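Local coordinates for SPbeta prophage-derived aminoglycoside N(3')-acetyltransferase-like protein YokD (Bacillus subtilis, PDB 2NYG) that binds coenzyme A and probably transfers an acetyl group from acetyl-coenzyme A as an N-acetyltransferase, and may contribute to antibiotic resistance, at residues A176-S181 and R248-T253; F184-Y189 and E254-A259. All blocks are in the same frame, centred on the assembly; numbering follows the deposited sequence.

Contact 1. Residues A176-S181 and R248-T253; sequences ADFDSS and RLFSLT. With COA (coenzyme A), chain G.
Arg248 reaches from its strand to the loop 176-181 and lays its guanidinium almost parallel to the ring of Phe178, the two planes only 3° apart. Arg248 NE sits over one ring face, 3.5 Å from Phe178 CE1, while the aliphatic CD follows on, 3.7 Å from CZ of the same ring. A bend at chi3 (149°) turns the end of the arginine chain flat against the phenylalanine. The rim of the guanidinium then faces Asp177: NH2 of Arg248 forms a salt bridge with Asp177 OD1 at 2.8 Å, though as a hydrogen bond it is weak and bent. The same oxygen also accepts bonds from the backbone N of Phe178 at 2.7 Å, through its anti lone pair, and from Gln225. The stronger polar partner of Arg248 is Glu232, which pairs with NH1, so the arginine links two acidic groups while lying on an aromatic ring. Farther along the strand, Phe250 meets Phe178 obliquely, CE2 to CE2 at 3.6 Å, with the ring planes 38° apart; at the edge of its ring, CZ lies 3.7 Å from Ser181 OG. Met237 touches Phe178, Arg248 and Phe250 alike. Where the loop turns to the ligand, Ser180 OG gives a weak hydrogen bond to O9P of coenzyme A, 3.4 Å long. The arrangement is that of a cofactor-binding loop between strand 170-174 and helix 183-187, which lends Ala176 and Ser180 to the coenzyme A pocket and meets side chains of strand 245-251, the antiparallel neighbour of 170-174 in the mixed sheet.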
loop_
_atom_site.group_PDB
_atom_site.type_symbol
_atom_site.label_atom_id
_atom_site.label_comp_id
_atom_site.label_asym_id
_atom_site.label_seq_id
_atom_site.Cartn_x
_atom_site.Cartn_y
_atom_site.Cartn_z
ATOM N N ALA A 176 15.346 11.089 3.921
ATOM C CA ALA A 176 14.574 12.329 3.782
ATOM C C ALA A 176 15.291 13.507 4.409
ATOM O O ALA A 176 16.209 13.337 5.202
ATOM C CB ALA A 176 13.218 12.185 4.423
ATOM N N ASP A 177 14.857 14.710 4.058
ATOM C CA ASP A 177 15.456 15.916 4.613
ATOM C C ASP A 177 14.489 16.544 5.612
ATOM O O ASP A 177 13.419 16.002 5.884
ATOM C CB ASP A 177 15.792 16.927 3.507
ATOM C CG ASP A 177 17.061 17.726 3.807
ATOM O OD1 ASP A 177 17.275 18.124 4.980
ATOM O OD2 ASP A 177 17.843 17.962 2.862
ATOM N N PHE A 178 14.877 17.694 6.146
ATOM C CA PHE A 178 14.074 18.411 7.122
ATOM C C PHE A 178 12.696 18.863 6.664
ATOM O O PHE A 178 11.767 18.963 7.467
ATOM C CB PHE A 178 14.852 19.610 7.619
ATOM C CG PHE A 178 15.991 19.252 8.517
ATOM C CD1 PHE A 178 17.304 19.538 8.152
ATOM C CD2 PHE A 178 15.748 18.646 9.749
ATOM C CE1 PHE A 178 18.363 19.229 9.004
ATOM C CE2 PHE A 178 16.795 18.332 10.606
ATOM C CZ PHE A 178 18.107 18.625 10.236
ATOM N N ASP A 179 12.565 19.135 5.374
ATOM C CA ASP A 179 11.303 19.595 4.807
ATOM C C ASP A 179 10.180 18.601 5.049
ATOM O O ASP A 179 9.028 18.906 4.774
ATOM C CB ASP A 179 11.454 19.827 3.304
ATOM C CG ASP A 179 11.678 18.541 2.542
ATOM O OD1 ASP A 179 12.594 17.778 2.913
ATOM O OD2 ASP A 179 10.935 18.287 1.573
ATOM N N SER A 180 10.535 17.425 5.566
ATOM C CA SER A 180 9.585 16.348 5.859
ATOM C C SER A 180 9.378 16.114 7.335
ATOM O O SER A 180 8.598 15.256 7.694
ATOM C CB SER A 180 10.061 15.015 5.279
ATOM O OG SER A 180 10.303 15.077 3.884
ATOM N N SER A 181 10.091 16.844 8.189
ATOM C CA SER A 181 9.975 16.657 9.641
ATOM C C SER A 181 8.671 17.120 10.236
ATOM O O SER A 181 8.608 18.172 10.852
ATOM C CB SER A 181 11.096 17.367 10.389
ATOM O OG SER A 181 12.209 16.521 10.536
ATOM N N ARG A 248 19.701 11.051 9.433
ATOM C CA ARG A 248 20.013 11.725 10.660
ATOM C C ARG A 248 18.958 11.389 11.675
ATOM O O ARG A 248 17.787 11.251 11.352
ATOM C CB ARG A 248 20.181 13.231 10.483
ATOM C CG ARG A 248 19.139 13.962 9.738
ATOM C CD ARG A 248 19.682 15.360 9.514
ATOM N NE ARG A 248 19.201 15.952 8.270
ATOM C CZ ARG A 248 19.983 16.526 7.361
ATOM N NH1 ARG A 248 21.295 16.590 7.551
ATOM N NH2 ARG A 248 19.449 17.025 6.259
ATOM N N LEU A 249 19.412 11.192 12.904
ATOM C CA LEU A 249 18.542 10.849 14.010
ATOM C C LEU A 249 18.739 11.926 15.059
ATOM O O LEU A 249 19.877 12.230 15.416
ATOM C CB LEU A 249 18.939 9.482 14.585
ATOM C CG LEU A 249 18.209 9.100 15.875
ATOM C CD1 LEU A 249 16.770 8.727 15.563
ATOM C CD2 LEU A 249 18.909 7.956 16.555
ATOM N N PHE A 250 17.644 12.507 15.540
ATOM C CA PHE A 250 17.718 13.545 16.565
ATOM C C PHE A 250 16.518 13.556 17.500
ATOM O O PHE A 250 15.519 12.883 17.264
ATOM C CB PHE A 250 17.885 14.920 15.918
ATOM C CG PHE A 250 16.791 15.276 14.958
ATOM C CD1 PHE A 250 15.574 15.776 15.415
ATOM C CD2 PHE A 250 16.986 15.134 13.583
ATOM C CE1 PHE A 250 14.570 16.134 14.519
ATOM C CE2 PHE A 250 15.989 15.490 12.681
ATOM C CZ PHE A 250 14.780 15.992 13.150
ATOM N N SER A 251 16.641 14.330 18.569
ATOM C CA SER A 251 15.596 14.465 19.578
ATOM C C SER A 251 14.382 15.220 19.024
ATOM O O SER A 251 14.532 16.267 18.407
ATOM C CB SER A 251 16.165 15.205 20.779
ATOM O OG SER A 251 15.160 15.416 21.747
ATOM N N LEU A 252 13.186 14.685 19.236
ATOM C CA LEU A 252 12.000 15.334 18.719
ATOM C C LEU A 252 11.669 16.533 19.589
ATOM O O LEU A 252 11.427 17.633 19.086
ATOM C CB LEU A 252 10.831 14.351 18.665
ATOM C CG LEU A 252 9.480 14.826 18.113
ATOM C CD1 LEU A 252 8.681 13.665 17.601
ATOM C CD2 LEU A 252 8.707 15.551 19.197
ATOM N N THR A 253 11.682 16.317 20.907
ATOM C CA THR A 253 11.416 17.376 21.872
ATOM C C THR A 253 12.379 18.550 21.660
ATOM O O THR A 253 12.003 19.715 21.754
ATOM C CB THR A 253 11.588 16.847 23.286
ATOM O OG1 THR A 253 10.690 15.751 23.484
ATOM C CG2 THR A 253 11.293 17.920 24.291
HETATM N N1A COA G . 14.943 -0.903 -3.001
HETATM C C2A COA G . 15.042 0.469 -3.266
HETATM N N3A COA G . 14.018 1.093 -3.949
HETATM C C4A COA G . 12.915 0.380 -4.369
HETATM C C5A COA G . 12.772 -0.998 -4.119
HETATM C C6A COA G . 13.809 -1.647 -3.429
HETATM N N6A COA G . 13.737 -2.945 -3.166
HETATM N N7A COA G . 11.584 -1.413 -4.650
HETATM C C8A COA G . 10.985 -0.325 -5.221
HETATM N N9A COA G . 11.827 0.792 -5.040
HETATM C C1B COA G . 11.653 2.198 -5.478
HETATM C C2B COA G . 10.612 2.478 -6.599
HETATM O O2B COA G . 11.014 2.036 -7.914
HETATM C C3B COA G . 10.448 3.985 -6.512
HETATM O O3B COA G . 11.524 4.502 -7.354
HETATM P P3B COA G . 11.346 5.621 -8.532
HETATM O O7A COA G . 9.874 6.099 -8.599
HETATM O O8A COA G . 11.647 4.999 -9.875
HETATM O O9A COA G . 12.302 6.754 -8.258
HETATM C C4B COA G . 10.641 4.307 -5.005
HETATM O O4B COA G . 11.355 3.173 -4.463
HETATM C C5B COA G . 9.309 4.494 -4.204
HETATM O O5B COA G . 9.698 4.785 -2.828
HETATM P P1A COA G . 9.024 5.992 -2.050
HETATM O O1A COA G . 9.593 6.129 -0.676
HETATM O O2A COA G . 7.501 5.804 -2.000
HETATM O O3A COA G . 9.342 7.189 -2.982
HETATM P P2A COA G . 10.747 7.954 -3.110
HETATM O O4A COA G . 11.204 7.839 -4.521
HETATM O O5A COA G . 11.826 7.417 -2.174
HETATM O O6A COA G . 10.246 9.436 -2.658
HETATM C CBP COA G . 9.404 10.615 -0.578
HETATM C CCP COA G . 10.582 9.983 -1.377
HETATM C CDP COA G . 8.272 11.067 -1.533
HETATM C CEP COA G . 8.929 9.542 0.428
HETATM C CAP COA G . 9.911 11.950 0.068
HETATM O OAP COA G . 11.276 12.144 -0.368
HETATM C C9P COA G . 9.880 11.996 1.615
HETATM O O9P COA G . 11.089 12.183 2.215
HETATM N N8P COA G . 8.784 11.846 2.403
HETATM C C7P COA G . 8.889 11.719 3.874
HETATM C C6P COA G . 8.037 10.640 4.557
#

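Contact 2. Residues F184-Y189 and E254-A259; sequences FHLAEY and EAVDFA
Phe184 presents the edge of its ring to helix 252-268: the carbonyl oxygen of Ala255 lies near the ring plane, 3.4 Å from CE2 of Phe184. The first torsion of Phe184 (chi1 -73°) places CG anti to its carbonyl carbon and lets the ring extend along the helix surface, where CE2 also touches Ala255 CB at 3.7 Å and CD2 meets Ala259 CB at 3.6 Å. Ala187 adds to this packed side, its CB lying 3.6 Å from Ala259 CB and 3.7 Å from the carbonyl oxygen of Val256. The small alanine methyls are consistent with the close approach of the backbones, the CA atoms of Phe184 and Val256 being just 5.5 Å apart. Leu186 and Val256 complete the packed part, crossing at about a right angle with CD2 of the leucine 3.8 Å from CG1 of the valine. Tyr165 of helix 160-166 packs on both of these branched side chains. No polar side chain enters the interface. On the side of 184-189 turned from the helix, His185 ND1 donates to Glu188 OE1 at 3.0 Å, and Glu188 OE2 accepts a bond from the backbone of Arg220, so this buried pair is anchored elsewhere. In contrast to the buried inner face, the outer flank of helix 252-268 carries the partly exposed Glu254 and Asp257, the latter hydrogen-bonded through OD1 to Tyr165 OH. With no hydrogen bond passing between the segments, the chemistry implies adhesion by apolar contact and fit of shape, while the carbonyls of Ala255 and Val256 are touched by carbon alone from across the contact.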
loop_
_atom_site.group_PDB
_atom_site.type_symbol
_atom_site.label_atom_id
_atom_site.label_comp_id
_atom_site.label_asym_id
_atom_site.label_seq_id
_atom_site.Cartn_x
_atom_site.Cartn_y
_atom_site.Cartn_z
ATOM N N PHE A 184 7.930 19.516 13.426
ATOM C CA PHE A 184 7.970 20.974 13.454
ATOM C C PHE A 184 6.592 21.635 13.474
ATOM O O PHE A 184 6.411 22.669 14.123
ATOM C CB PHE A 184 8.781 21.495 12.274
ATOM C CG PHE A 184 10.252 21.267 12.416
ATOM C CD1 PHE A 184 11.065 21.159 11.297
ATOM C CD2 PHE A 184 10.828 21.148 13.679
ATOM C CE1 PHE A 184 12.430 20.932 11.437
ATOM C CE2 PHE A 184 12.186 20.921 13.826
ATOM C CZ PHE A 184 12.988 20.812 12.705
ATOM N N HIS A 185 5.629 21.047 12.764
ATOM C CA HIS A 185 4.288 21.599 12.736
ATOM C C HIS A 185 3.830 21.889 14.156
ATOM O O HIS A 185 3.156 22.883 14.391
ATOM C CB HIS A 185 3.285 20.626 12.100
ATOM C CG HIS A 185 3.344 20.553 10.604
ATOM N ND1 HIS A 185 3.091 21.634 9.791
ATOM C CD2 HIS A 185 3.569 19.504 9.775
ATOM C CE1 HIS A 185 3.154 21.256 8.526
ATOM N NE2 HIS A 185 3.443 19.968 8.489
ATOM N N LEU A 186 4.179 21.021 15.102
ATOM C CA LEU A 186 3.767 21.225 16.487
ATOM C C LEU A 186 4.175 22.603 17.028
ATOM O O LEU A 186 3.391 23.256 17.725
ATOM C CB LEU A 186 4.334 20.124 17.384
ATOM C CG LEU A 186 4.068 20.215 18.896
ATOM C CD1 LEU A 186 2.573 20.157 19.223
ATOM C CD2 LEU A 186 4.809 19.077 19.570
ATOM N N ALA A 187 5.394 23.045 16.717
ATOM C CA ALA A 187 5.859 24.352 17.167
ATOM C C ALA A 187 4.921 25.467 16.665
ATOM O O ALA A 187 4.695 26.460 17.364
ATOM C CB ALA A 187 7.271 24.590 16.683
ATOM N N GLU A 188 4.366 25.298 15.467
ATOM C CA GLU A 188 3.456 26.295 14.909
ATOM C C GLU A 188 2.217 26.535 15.764
ATOM O O GLU A 188 1.472 27.475 15.509
ATOM C CB GLU A 188 3.048 25.922 13.474
ATOM C CG GLU A 188 4.179 26.108 12.467
ATOM C CD GLU A 188 3.846 25.637 11.066
ATOM O OE1 GLU A 188 3.563 24.431 10.887
ATOM O OE2 GLU A 188 3.884 26.468 10.136
ATOM N N TYR A 189 1.991 25.701 16.776
ATOM C CA TYR A 189 0.848 25.894 17.670
ATOM C C TYR A 189 1.309 26.493 19.015
ATOM O O TYR A 189 0.522 26.638 19.956
ATOM C CB TYR A 189 0.128 24.570 17.942
ATOM C CG TYR A 189 -0.482 23.880 16.738
ATOM C CD1 TYR A 189 0.309 23.133 15.861
ATOM C CD2 TYR A 189 -1.861 23.915 16.510
ATOM C CE1 TYR A 189 -0.251 22.434 14.797
ATOM C CE2 TYR A 189 -2.435 23.215 15.444
ATOM C CZ TYR A 189 -1.617 22.475 14.595
ATOM O OH TYR A 189 -2.152 21.755 13.552
ATOM N N GLU A 254 13.624 18.213 21.374
ATOM C CA GLU A 254 14.682 19.183 21.158
ATOM C C GLU A 254 14.448 19.939 19.864
ATOM O O GLU A 254 14.734 21.130 19.757
ATOM C CB GLU A 254 15.990 18.419 21.114
ATOM C CG GLU A 254 17.270 19.196 21.088
ATOM C CD GLU A 254 18.438 18.315 21.501
ATOM O OE1 GLU A 254 19.574 18.548 21.044
ATOM O OE2 GLU A 254 18.224 17.387 22.303
ATOM N N ALA A 255 13.921 19.237 18.870
ATOM C CA ALA A 255 13.653 19.830 17.573
ATOM C C ALA A 255 12.449 20.758 17.651
ATOM O O ALA A 255 12.452 21.849 17.090
ATOM C CB ALA A 255 13.411 18.725 16.530
ATOM N N VAL A 256 11.406 20.332 18.340
ATOM C CA VAL A 256 10.230 21.183 18.428
ATOM C C VAL A 256 10.565 22.492 19.135
ATOM O O VAL A 256 10.219 23.576 18.656
ATOM C CB VAL A 256 9.054 20.485 19.174
ATOM C CG1 VAL A 256 7.849 21.410 19.230
ATOM C CG2 VAL A 256 8.670 19.203 18.455
ATOM N N ASP A 257 11.257 22.388 20.263
ATOM C CA ASP A 257 11.607 23.570 21.027
ATOM C C ASP A 257 12.372 24.587 20.211
ATOM O O ASP A 257 12.055 25.768 20.268
ATOM C CB ASP A 257 12.396 23.191 22.282
ATOM C CG ASP A 257 11.537 22.480 23.310
ATOM O OD1 ASP A 257 10.293 22.621 23.231
ATOM O OD2 ASP A 257 12.100 21.795 24.197
ATOM N N PHE A 258 13.363 24.132 19.449
ATOM C CA PHE A 258 14.163 25.023 18.618
ATOM C C PHE A 258 13.312 25.662 17.534
ATOM O O PHE A 258 13.479 26.832 17.219
ATOM C CB PHE A 258 15.312 24.266 17.967
ATOM C CG PHE A 258 16.240 25.140 17.184
ATOM C CD1 PHE A 258 17.305 25.781 17.807
ATOM C CD2 PHE A 258 16.039 25.340 15.818
ATOM C CE1 PHE A 258 18.161 26.613 17.082
ATOM C CE2 PHE A 258 16.883 26.168 15.080
ATOM C CZ PHE A 258 17.949 26.809 15.711
ATOM N N ALA A 259 12.407 24.876 16.961
ATOM C CA ALA A 259 11.513 25.352 15.916
ATOM C C ALA A 259 10.674 26.518 16.437
ATOM O O ALA A 259 10.463 27.521 15.750
ATOM C CB ALA A 259 10.616 24.222 15.466
#

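Overall arrangement
Contacts 1 and 2 follow one another along the same two runs of chain: the loop 176-181 leads into helix 183-187, and strand 245-251 leads into helix 252-268. Both are buried, and their centres lie 11 Å apart. They adjoin directly where Phe250 CE1 of contact 1 approaches Ala255 CB of contact 2 at 3.5 Å, so the apolar packing is continuous. Their chemistry differs with place. Contact 1, nearer the centre of the chain and beside coenzyme A, mixes charge with aromatic rings; contact 2, away from the cofactor, joins two helical segments through apolar side chains, with no hydrogen bond between the segments.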